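Putative aminopeptidase (Leishmania major, PDB 5NTH) probably acts as a manganese-dependent M17 leucyl aminopeptidase that removes residues from peptide N-termini, and binds two manganese ions together with the inhibitor actinonin. Local coordinates at residues E54-N59 with Q76-G81; C113-D118 with C142-S147; A150-V155 with E207-S212. All coordinates share one frame; numbering follows the deposited sequence.

Contact 1. Residues E54-N59 with Q76-G81; sequences EQLRDN and QRVKAG
Arg57 reaches across the end of helix 69-77 and sets its NH2 beside two backbone carbonyls, those of Gln76 and Val78. It has the most surface buried of the residues here, and NH2 makes its closest approaches. Beyond CB the chain runs straight from CG to NE (chi2 168°, chi3 174°), which carries the guanidinium from the end of helix 53-57 over to the neighbouring backbone. Gln76 O lies at the guanidinium edge near its plane, 3.4 Å from Arg57 NH2. Val78 O approaches obliquely, 3.2 Å from the same Arg57 NH2, at an angle too poor for a hydrogen bond. The Gln76 side chain curls back toward the arginine, and its OE1 stops 5.1 Å from Arg57 NE. Val78, the first residue to depart from helical geometry, turns its side chain inward on the more buried side of the contact. There its CG1 faces Leu56 CD1 at 4.5 Å, a loose apolar touch, and the same valine also packs on Val101 and Ala103 of strand 97-103. Arg77 points elsewhere: it forms a salt bridge with Glu73 and packs on Leu87 of a second subunit. The contact thus joins two helix ends in the N-terminal domain, one following strand 46-51 and the other leading into strand 83-88. Chemically it is two-layered, with a small apolar patch inside and a cation outside. The positive guanidinium next to carbonyls at a helix C-terminus is probably a favourable, mainly electrostatic match.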
loop_
_atom_site.group_PDB
_atom_site.type_symbol
_atom_site.label_atom_id
_atom_site.label_comp_id
_atom_site.label_asym_id
_atom_site.label_seq_id
_atom_site.Cartn_x
_atom_site.Cartn_y
_atom_site.Cartn_z
ATOM N N GLU A 54 -1.318 -50.923 -5.710
ATOM C CA GLU A 54 -1.683 -52.351 -5.481
ATOM C C GLU A 54 -2.694 -52.831 -6.533
ATOM O O GLU A 54 -2.462 -53.823 -7.208
ATOM C CB GLU A 54 -2.277 -52.597 -4.078
ATOM N N GLN A 55 -3.793 -52.089 -6.684
ATOM C CA GLN A 55 -4.930 -52.540 -7.487
ATOM C C GLN A 55 -4.554 -52.540 -8.962
ATOM O O GLN A 55 -4.958 -53.440 -9.703
ATOM C CB GLN A 55 -6.187 -51.700 -7.218
ATOM N N LEU A 56 -3.744 -51.568 -9.385
ATOM C CA LEU A 56 -3.292 -51.529 -10.772
ATOM C C LEU A 56 -2.431 -52.712 -11.168
ATOM O O LEU A 56 -2.497 -53.140 -12.311
ATOM C CB LEU A 56 -2.528 -50.241 -11.087
ATOM C CG LEU A 56 -3.337 -48.947 -11.170
ATOM C CD1 LEU A 56 -2.431 -47.862 -11.696
ATOM C CD2 LEU A 56 -4.594 -49.033 -12.024
ATOM N N ARG A 57 -1.622 -53.219 -10.241
ATOM C CA ARG A 57 -0.667 -54.310 -10.543
ATOM C C ARG A 57 -1.235 -55.723 -10.390
ATOM O O ARG A 57 -0.564 -56.721 -10.723
ATOM C CB ARG A 57 0.588 -54.156 -9.695
ATOM C CG ARG A 57 1.546 -53.215 -10.364
ATOM C CD ARG A 57 2.660 -52.798 -9.441
ATOM N NE ARG A 57 3.615 -52.017 -10.218
ATOM C CZ ARG A 57 4.649 -51.346 -9.717
ATOM N NH1 ARG A 57 4.903 -51.339 -8.398
ATOM N NH2 ARG A 57 5.438 -50.673 -10.561
ATOM N N ASP A 58 -2.466 -55.781 -9.885
ATOM C CA ASP A 58 -3.236 -57.010 -9.787
ATOM C C ASP A 58 -3.422 -57.675 -11.151
ATOM O O ASP A 58 -3.515 -56.992 -12.177
ATOM C CB ASP A 58 -4.609 -56.709 -9.185
ATOM C CG ASP A 58 -5.256 -57.919 -8.559
ATOM O OD1 ASP A 58 -4.926 -59.071 -8.917
ATOM O OD2 ASP A 58 -6.116 -57.707 -7.688
ATOM N N ASN A 59 -3.488 -59.009 -11.122
ATOM C CA ASN A 59 -3.735 -59.841 -12.315
ATOM C C ASN A 59 -5.186 -59.813 -12.779
ATOM O O ASN A 59 -5.485 -60.165 -13.913
ATOM C CB ASN A 59 -3.357 -61.300 -12.049
ATOM C CG ASN A 59 -1.947 -61.450 -11.498
ATOM O OD1 ASN A 59 -0.994 -60.860 -12.010
ATOM N ND2 ASN A 59 -1.813 -62.235 -10.437
ATOM N N GLN A 76 4.263 -51.646 -15.517
ATOM C CA GLN A 76 5.562 -51.868 -14.853
ATOM C C GLN A 76 6.231 -50.556 -14.469
ATOM O O GLN A 76 7.071 -50.548 -13.558
ATOM C CB GLN A 76 6.572 -52.689 -15.681
ATOM C CG GLN A 76 6.081 -53.991 -16.298
ATOM C CD GLN A 76 5.618 -55.075 -15.308
ATOM O OE1 GLN A 76 5.187 -54.800 -14.177
ATOM N NE2 GLN A 76 5.673 -56.338 -15.763
ATOM N N ARG A 77 5.883 -49.468 -15.163
ATOM C CA ARG A 77 6.637 -48.210 -15.047
ATOM C C ARG A 77 6.004 -47.149 -14.188
ATOM O O ARG A 77 6.702 -46.275 -13.676
ATOM C CB ARG A 77 6.827 -47.600 -16.425
ATOM C CG ARG A 77 7.816 -48.351 -17.272
ATOM C CD ARG A 77 8.085 -47.596 -18.544
ATOM N NE ARG A 77 9.001 -48.369 -19.356
ATOM C CZ ARG A 77 9.761 -47.881 -20.323
ATOM N NH1 ARG A 77 9.708 -46.595 -20.647
ATOM N NH2 ARG A 77 10.587 -48.700 -20.965
ATOM N N VAL A 78 4.683 -47.169 -14.111
ATOM C CA VAL A 78 3.961 -46.280 -13.239
ATOM C C VAL A 78 4.456 -46.552 -11.809
ATOM O O VAL A 78 4.633 -47.706 -11.417
ATOM C CB VAL A 78 2.420 -46.459 -13.386
ATOM C CG1 VAL A 78 1.920 -47.743 -12.739
ATOM C CG2 VAL A 78 1.697 -45.265 -12.809
ATOM N N LYS A 79 4.755 -45.476 -11.090
ATOM C CA LYS A 79 5.077 -45.512 -9.666
ATOM C C LYS A 79 3.945 -44.726 -8.942
ATOM O O LYS A 79 3.227 -43.942 -9.601
ATOM C CB LYS A 79 6.468 -44.888 -9.449
ATOM N N ALA A 80 3.761 -44.929 -7.631
ATOM C CA ALA A 80 2.787 -44.124 -6.840
ATOM C C ALA A 80 2.852 -42.635 -7.154
ATOM O O ALA A 80 3.912 -42.011 -7.007
ATOM C CB ALA A 80 2.976 -44.329 -5.336
ATOM N N GLY A 81 1.724 -42.087 -7.613
ATOM C CA GLY A 81 1.610 -40.653 -7.948
ATOM C C GLY A 81 1.937 -40.222 -9.367
ATOM O O GLY A 81 1.629 -39.109 -9.749
#

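Contact 2. Residues C113-D118 with C142-S147; sequences CPYRAD and CAPAGS
Ser147 CB sits squarely over one face of the Tyr115 ring, 3.4 Å from its centroid and 8° off the ring normal, a CH-pi contact. The opposite face is covered by the preceding residue, as Pro114 CG stands above the ring centre, so the ring lies between a proline and a serine methylene. Tyr115 carries its CG beside the backbone N, anti to the carbonyl carbon (chi1 -45°), and this directs the ring toward the 142-147 loop. Pro144 comes in obliquely, its CD 4.4 Å from Tyr115 CD1. The hydroxyl end lies by the Gly146 carbonyl, with Tyr115 OH 3.3 Å from Gly146 O. Tyr115 OH is hydrogen-bonded to Gln451 NE2. The serine is itself held by its own turn: Ser147 OG donates to Pro144 O at 2.6 Å, and Ser147 N bonds to the same oxygen at 3.1 Å. This type II turn, with Gly146 at its third position, links strand 137-142 to helix 148-156. The tyrosine belongs to the type I turn just before helix 117-127, where Arg116 NH1 forms a salt bridge with Asp118 OD1; Asp118 also bonds Tyr465 of a third subunit. With its OG spent on the turn, Ser147 offers the ring only carbon, so the two loops meet through dispersion and CH-pi attraction, while the polar end of the tyrosine is satisfied from outside.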
loop_
_atom_site.group_PDB
_atom_site.type_symbol
_atom_site.label_atom_id
_atom_site.label_comp_id
_atom_site.label_asym_id
_atom_site.label_seq_id
_atom_site.Cartn_x
_atom_site.Cartn_y
_atom_site.Cartn_z
ATOM N N CYS A 113 -10.297 -37.622 1.663
ATOM C CA CYS A 113 -11.118 -38.673 1.173
ATOM C C CYS A 113 -10.242 -39.873 0.892
ATOM O O CYS A 113 -9.318 -39.783 0.089
ATOM C CB CYS A 113 -11.799 -38.186 -0.094
ATOM S SG CYS A 113 -12.414 -39.521 -1.102
ATOM N N PRO A 114 -10.544 -41.017 1.522
ATOM C CA PRO A 114 -9.699 -42.239 1.411
ATOM C C PRO A 114 -9.632 -42.874 0.011
ATOM O O PRO A 114 -8.728 -43.657 -0.280
ATOM C CB PRO A 114 -10.375 -43.207 2.365
ATOM C CG PRO A 114 -11.804 -42.835 2.215
ATOM C CD PRO A 114 -11.840 -41.331 2.137
ATOM N N TYR A 115 -10.599 -42.531 -0.835
ATOM C CA TYR A 115 -10.592 -42.934 -2.239
ATOM C C TYR A 115 -9.719 -42.024 -3.109
ATOM O O TYR A 115 -9.501 -42.338 -4.259
ATOM C CB TYR A 115 -12.021 -42.910 -2.793
ATOM C CG TYR A 115 -13.050 -43.532 -1.876
ATOM C CD1 TYR A 115 -12.808 -44.773 -1.255
ATOM C CD2 TYR A 115 -14.251 -42.887 -1.613
ATOM C CE1 TYR A 115 -13.736 -45.347 -0.403
ATOM C CE2 TYR A 115 -15.189 -43.448 -0.746
ATOM C CZ TYR A 115 -14.939 -44.687 -0.148
ATOM O OH TYR A 115 -15.875 -45.244 0.707
ATOM N N ARG A 116 -9.247 -40.901 -2.558
ATOM C CA ARG A 116 -8.426 -39.909 -3.256
ATOM C C ARG A 116 -9.060 -39.387 -4.501
ATOM O O ARG A 116 -8.457 -39.394 -5.550
ATOM C CB ARG A 116 -7.000 -40.407 -3.525
ATOM C CG ARG A 116 -6.123 -40.437 -2.271
ATOM C CD ARG A 116 -5.988 -39.044 -1.644
ATOM N NE ARG A 116 -4.588 -38.766 -1.388
ATOM C CZ ARG A 116 -3.877 -37.810 -1.975
ATOM N NH1 ARG A 116 -4.425 -36.972 -2.847
ATOM N NH2 ARG A 116 -2.582 -37.697 -1.680
ATOM N N ALA A 117 -10.279 -38.887 -4.347
ATOM C CA ALA A 117 -11.030 -38.233 -5.422
ATOM C C ALA A 117 -10.352 -37.004 -6.031
ATOM O O ALA A 117 -10.689 -36.607 -7.141
ATOM C CB ALA A 117 -12.408 -37.853 -4.916
ATOM N N ASP A 118 -9.436 -36.397 -5.300
ATOM C CA ASP A 118 -8.659 -35.284 -5.827
ATOM C C ASP A 118 -7.715 -35.700 -6.946
ATOM O O ASP A 118 -7.632 -35.051 -7.977
ATOM C CB ASP A 118 -7.877 -34.524 -4.720
ATOM C CG ASP A 118 -7.238 -35.440 -3.678
ATOM O OD1 ASP A 118 -7.041 -36.650 -3.935
ATOM O OD2 ASP A 118 -6.951 -34.946 -2.572
ATOM N N CYS A 142 -10.138 -48.124 -10.492
ATOM C CA CYS A 142 -9.973 -49.168 -9.492
ATOM C C CYS A 142 -10.236 -48.636 -8.077
ATOM O O CYS A 142 -9.309 -48.254 -7.343
ATOM C CB CYS A 142 -8.582 -49.759 -9.606
ATOM S SG CYS A 142 -8.434 -50.564 -11.205
ATOM N N ALA A 143 -11.517 -48.632 -7.719
ATOM C CA ALA A 143 -11.962 -48.148 -6.428
ATOM C C ALA A 143 -12.990 -49.086 -5.843
ATOM O O ALA A 143 -13.910 -49.518 -6.556
ATOM C CB ALA A 143 -12.545 -46.750 -6.542
ATOM N N PRO A 144 -12.869 -49.347 -4.525
ATOM C CA PRO A 144 -13.726 -50.312 -3.846
ATOM C C PRO A 144 -15.163 -49.823 -3.698
ATOM O O PRO A 144 -15.459 -48.630 -3.815
ATOM C CB PRO A 144 -13.060 -50.484 -2.481
ATOM C CG PRO A 144 -12.350 -49.201 -2.237
ATOM C CD PRO A 144 -12.151 -48.495 -3.552
ATOM N N ALA A 145 -16.049 -50.780 -3.483
ATOM C CA ALA A 145 -17.463 -50.492 -3.333
ATOM C C ALA A 145 -17.634 -49.535 -2.145
ATOM O O ALA A 145 -16.971 -49.704 -1.115
ATOM C CB ALA A 145 -18.234 -51.793 -3.106
ATOM N N GLY A 146 -18.495 -48.535 -2.308
ATOM C CA GLY A 146 -18.598 -47.426 -1.351
ATOM C C GLY A 146 -18.044 -46.112 -1.880
ATOM O O GLY A 146 -18.390 -45.045 -1.382
ATOM N N SER A 147 -17.202 -46.198 -2.902
ATOM C CA SER A 147 -16.618 -45.049 -3.541
ATOM C C SER A 147 -17.422 -44.466 -4.744
ATOM O O SER A 147 -17.059 -43.427 -5.306
ATOM C CB SER A 147 -15.182 -45.393 -3.916
ATOM O OG SER A 147 -15.092 -46.345 -4.966
#

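Contact 3. Residues A150-V155 with E207-S212; sequences AVANAV and EAICTS
Ala152 CB overlaps the side chains of Cys210 and Ile209, resting 3.9 Å from Cys210 SG and 4.4 Å from Ile209 CG2. The sulfur also approaches the backbone of the opposing helix, with Cys210 SG 3.5 Å from Ala152 O. SG lies beside its own backbone N, anti to the carbonyl carbon (chi1 -72°), and this torsion brings it to the alanine. Ile209 brings its CG2 branch up beside the sulfur, reaching Asn153 N at 4.5 Å, so the alanine methyl meets both a sulfur and a methyl. The helix segments cross at -30° with their axes 8.9 Å apart, and the CA atoms of Ala152 and Cys210 approach to 6.1 Å, a closeness suited to such small side chains. The Asn153 amide is engaged outside the two segments, its ND2 donating to Asp454 OD1 and Ser452 O. Behind the contact, Val151 and Val155 press helix 148-156 onto strand 181-185 of the N-terminal sheet. On the far side, Ser212 bonds to Cys330 O of helix 323-341, and Ile209 packs on Thr529 and Phe532 of helix 528-536, both helices of the catalytic domain. The seam between helix 148-156 and helix 203-221 is therefore buried and essentially apolar: it depends on the fit of methyl groups and sulfur, while the polar groups of Asn153 and Ser212 are bonded beyond it.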
loop_
_atom_site.group_PDB
_atom_site.type_symbol
_atom_site.label_atom_id
_atom_site.label_comp_id
_atom_site.label_asym_id
_atom_site.label_seq_id
_atom_site.Cartn_x
_atom_site.Cartn_y
_atom_site.Cartn_z
ATOM N N ALA A 150 -18.152 -40.501 -4.794
ATOM C CA ALA A 150 -16.895 -39.782 -4.946
ATOM C C ALA A 150 -16.324 -39.887 -6.366
ATOM O O ALA A 150 -15.851 -38.904 -6.944
ATOM C CB ALA A 150 -15.889 -40.290 -3.936
ATOM N N VAL A 151 -16.384 -41.075 -6.936
ATOM C CA VAL A 151 -16.055 -41.258 -8.330
ATOM C C VAL A 151 -17.019 -40.473 -9.221
ATOM O O VAL A 151 -16.577 -39.750 -10.099
ATOM C CB VAL A 151 -16.055 -42.752 -8.730
ATOM C CG1 VAL A 151 -15.721 -42.929 -10.215
ATOM C CG2 VAL A 151 -15.030 -43.512 -7.912
ATOM N N ALA A 152 -18.321 -40.584 -9.044
ATOM C CA ALA A 152 -19.185 -39.856 -9.963
ATOM C C ALA A 152 -18.855 -38.348 -9.936
ATOM O O ALA A 152 -18.705 -37.711 -11.001
ATOM C CB ALA A 152 -20.638 -40.096 -9.656
ATOM N N ASN A 153 -18.719 -37.811 -8.712
ATOM C CA ASN A 153 -18.273 -36.438 -8.489
ATOM C C ASN A 153 -16.897 -36.128 -9.103
ATOM O O ASN A 153 -16.803 -35.200 -9.881
ATOM C CB ASN A 153 -18.269 -36.127 -6.987
ATOM C CG ASN A 153 -17.974 -34.642 -6.659
ATOM O OD1 ASN A 153 -18.133 -33.764 -7.482
ATOM N ND2 ASN A 153 -17.564 -34.377 -5.430
ATOM N N ALA A 154 -15.867 -36.908 -8.758
ATOM C CA ALA A 154 -14.460 -36.693 -9.198
ATOM C C ALA A 154 -14.279 -36.641 -10.703
ATOM O O ALA A 154 -13.394 -35.931 -11.233
ATOM C CB ALA A 154 -13.556 -37.771 -8.638
ATOM N N VAL A 155 -15.108 -37.404 -11.389
ATOM C CA VAL A 155 -15.033 -37.460 -12.818
ATOM C C VAL A 155 -15.832 -36.371 -13.442
ATOM O O VAL A 155 -15.343 -35.704 -14.335
ATOM C CB VAL A 155 -15.551 -38.800 -13.341
ATOM C CG1 VAL A 155 -15.611 -38.798 -14.863
ATOM C CG2 VAL A 155 -14.643 -39.927 -12.862
ATOM N N GLU A 207 -25.836 -40.610 -12.347
ATOM C CA GLU A 207 -26.130 -39.683 -13.440
ATOM C C GLU A 207 -26.779 -38.383 -12.950
ATOM O O GLU A 207 -26.464 -37.278 -13.433
ATOM C CB GLU A 207 -26.997 -40.374 -14.494
ATOM C CG GLU A 207 -26.195 -41.359 -15.340
ATOM C CD GLU A 207 -27.025 -42.454 -16.017
ATOM O OE1 GLU A 207 -27.909 -43.075 -15.392
ATOM O OE2 GLU A 207 -26.771 -42.716 -17.202
ATOM N N ALA A 208 -27.690 -38.502 -12.003
ATOM C CA ALA A 208 -28.302 -37.314 -11.436
ATOM C C ALA A 208 -27.264 -36.435 -10.719
ATOM O O ALA A 208 -27.312 -35.209 -10.862
ATOM C CB ALA A 208 -29.425 -37.703 -10.501
ATOM N N ILE A 209 -26.330 -37.065 -9.984
ATOM C CA ILE A 209 -25.176 -36.357 -9.379
ATOM C C ILE A 209 -24.305 -35.699 -10.453
ATOM O O ILE A 209 -24.027 -34.500 -10.381
ATOM C CB ILE A 209 -24.345 -37.281 -8.472
ATOM C CG1 ILE A 209 -25.078 -37.491 -7.156
ATOM C CG2 ILE A 209 -23.012 -36.683 -8.121
ATOM C CD1 ILE A 209 -24.553 -38.679 -6.354
ATOM N N CYS A 210 -23.885 -36.469 -11.452
ATOM C CA CYS A 210 -23.045 -35.926 -12.524
ATOM C C CYS A 210 -23.713 -34.724 -13.161
ATOM O O CYS A 210 -23.092 -33.692 -13.275
ATOM C CB CYS A 210 -22.742 -36.977 -13.585
ATOM S SG CYS A 210 -21.591 -38.228 -12.998
ATOM N N THR A 211 -24.987 -34.859 -13.534
ATOM C CA THR A 211 -25.750 -33.753 -14.123
ATOM C C THR A 211 -25.787 -32.538 -13.203
ATOM O O THR A 211 -25.586 -31.410 -13.670
ATOM C CB THR A 211 -27.187 -34.180 -14.467
ATOM O OG1 THR A 211 -27.170 -35.116 -15.544
ATOM C CG2 THR A 211 -28.062 -33.007 -14.888
ATOM N N SER A 212 -26.060 -32.771 -11.917
ATOM C CA SER A 212 -26.099 -31.692 -10.949
ATOM C C SER A 212 -24.735 -31.053 -10.680
ATOM O O SER A 212 -24.664 -29.845 -10.522
ATOM C CB SER A 212 -26.736 -32.120 -9.606
ATOM O OG SER A 212 -28.143 -31.887 -9.601
#

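The three contacts follow one another in series along the chain and step from the outer part of the N-terminal domain toward the middle of the molecule, with centres about 33, 19 and 11 Å from the chain centre. Contacts 1 and 2 lie about 16 Å apart and meet where Gln55 and Leu56 pack on Cys142, at the end of strand 137-142, which neighbours strand 46-51 in the six-stranded sheet. Contacts 2 and 3 are about 13 Å apart; the 142-147 loop leads into helix 148-156 of contact 3, whose Ala150 and Ala154 touch Tyr115 and Ala117. Neighbouring contacts touch, running from helices 53-57 and 69-77 inward to helix 203-221, which packs on catalytic-domain helices, all away from the manganese site.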